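Local coordinates for protein trichothecene 3-O-acetyltransferase (Gibberella zeae, PDB 2RKV) that acetylates the C3 hydroxyl of trichothecene mycotoxins, using acetyl coenzyme A as the acyl donor, as a member of the BAHD acyltransferase superfamily, at residues A[415-418]-A[422-425]. Residues are numbered along the deposited sequence; the frame is centred on the assembly and turned at random.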
loop_
_atom_site.group_PDB
_atom_site.type_symbol
_atom_site.label_atom_id
_atom_site.label_comp_id
_atom_site.label_asym_id
_atom_site.label_seq_id
_atom_site.Cartn_x
_atom_site.Cartn_y
_atom_site.Cartn_z
ATOM N N MET A 415 -4.926 -6.466 2.749
ATOM C CA MET A 415 -5.852 -6.041 1.699
ATOM C C MET A 415 -7.004 -5.230 2.287
ATOM O O MET A 415 -7.231 -5.264 3.501
ATOM C CB MET A 415 -6.405 -7.268 0.968
ATOM C CG MET A 415 -5.337 -8.124 0.262
ATOM S SD MET A 415 -4.334 -7.179 -0.920
ATOM C CE MET A 415 -2.878 -6.805 0.056
ATOM N N PRO A 416 -7.727 -4.476 1.437
ATOM C CA PRO A 416 -8.972 -3.894 1.935
ATOM C C PRO A 416 -9.858 -5.002 2.523
ATOM O O PRO A 416 -10.005 -6.067 1.926
ATOM C CB PRO A 416 -9.591 -3.250 0.682
ATOM C CG PRO A 416 -8.410 -2.973 -0.211
ATOM C CD PRO A 416 -7.448 -4.106 0.034
ATOM N N LYS A 417 -10.382 -4.759 3.720
ATOM C CA LYS A 417 -11.190 -5.731 4.445
ATOM C C LYS A 417 -12.419 -6.126 3.616
ATOM O O LYS A 417 -13.114 -5.256 3.089
ATOM C CB LYS A 417 -11.621 -5.115 5.785
ATOM C CG LYS A 417 -12.300 -6.065 6.742
ATOM C CD LYS A 417 -12.963 -5.295 7.899
ATOM C CE LYS A 417 -14.394 -4.873 7.546
ATOM N NZ LYS A 417 -14.439 -3.549 6.864
ATOM N N LYS A 418 -12.677 -7.428 3.488
ATOM C CA LYS A 418 -13.902 -7.900 2.838
ATOM C C LYS A 418 -15.074 -7.397 3.687
ATOM O O LYS A 418 -14.956 -7.338 4.913
ATOM C CB LYS A 418 -13.897 -9.428 2.713
ATOM C CG LYS A 418 -15.003 -10.010 1.830
ATOM C CD LYS A 418 -14.837 -11.500 1.600
ATOM C CE LYS A 418 -15.929 -12.023 0.662
ATOM N NZ LYS A 418 -15.930 -13.509 0.572
ATOM N N GLU A 422 -13.619 -10.430 6.750
ATOM C CA GLU A 422 -12.474 -11.267 6.401
ATOM C C GLU A 422 -11.263 -10.416 6.027
ATOM O O GLU A 422 -11.369 -9.467 5.228
ATOM C CB GLU A 422 -12.830 -12.222 5.257
ATOM C CG GLU A 422 -11.687 -13.114 4.798
ATOM C CD GLU A 422 -12.061 -13.935 3.579
ATOM O OE1 GLU A 422 -11.602 -13.592 2.469
ATOM O OE2 GLU A 422 -12.822 -14.916 3.731
ATOM N N PHE A 423 -10.122 -10.747 6.631
ATOM C CA PHE A 423 -8.849 -10.115 6.297
ATOM C C PHE A 423 -8.027 -11.003 5.376
ATOM O O PHE A 423 -8.094 -12.238 5.446
ATOM C CB PHE A 423 -8.020 -9.829 7.549
ATOM C CG PHE A 423 -8.257 -8.465 8.155
ATOM C CD1 PHE A 423 -9.527 -8.091 8.612
ATOM C CD2 PHE A 423 -7.198 -7.572 8.319
ATOM C CE1 PHE A 423 -9.733 -6.832 9.196
ATOM C CE2 PHE A 423 -7.399 -6.311 8.903
ATOM C CZ PHE A 423 -8.668 -5.946 9.335
ATOM N N CYS A 424 -7.227 -10.357 4.537
ATOM C CA CYS A 424 -6.255 -11.059 3.710
ATOM C C CYS A 424 -4.909 -10.373 3.870
ATOM O O CYS A 424 -4.768 -9.185 3.556
ATOM C CB CYS A 424 -6.679 -11.048 2.244
ATOM S SG CYS A 424 -5.476 -11.857 1.147
ATOM N N ALA A 425 -3.934 -11.108 4.394
ATOM C CA ALA A 425 -2.583 -10.580 4.563
ATOM C C ALA A 425 -1.638 -11.131 3.500
ATOM O O ALA A 425 -1.567 -12.350 3.300
ATOM C CB ALA A 425 -2.049 -10.888 5.980
HETATM O O HOH W 1 -7.564 -7.557 5.027
HETATM O O HOH W 2 -9.703 -8.809 2.360
HETATM O O HOH W 3 -15.604 -14.467 3.120
#
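The carbonyl oxygen Glu422 O is gripped from across the turn by the amide Lys418 N at 3.0 Å, lying in the carbonyl plane, and more weakly by a water that also donates to Pro416 O. At the other end, Met415 N reaches Cys424 O over 2.8 Å in an almost straight bond (177°). Between these two direct bonds the two backbones part around Pro416, and a second water fills the missing rung, donating to Met415 O and accepting from Cys424 N. Trp386 NE1 also bonds Pro416 O.

Side chains close the flanks. Met415 lays its CG against Cys424 CB at 3.8 Å; Arg401 and Phe233 also touch the cysteine. Lys417 meets the Phe423 ring obliquely, CG to CE1 at 3.6 Å, before bends at chi3 and chi4 carry its amine away. Lys418 runs extended with CG anti to N (chi1 -169°), crossing the similarly extended Glu422; NZ and OE2 stay 4.6 Å apart, joined through a water, so any attraction between their charges is probably softened by solvent.

Phe423 and Ala425 pair by backbone with Phe236 and Phe234 of strand 229-236. Here antiparallel neighbours 411-414 and 423-430 of the mixed sheet are joined by a beta hairpin, its loop end splayed and water-bridged, with the Phe423 side chain about 7 Å from bound coenzyme A.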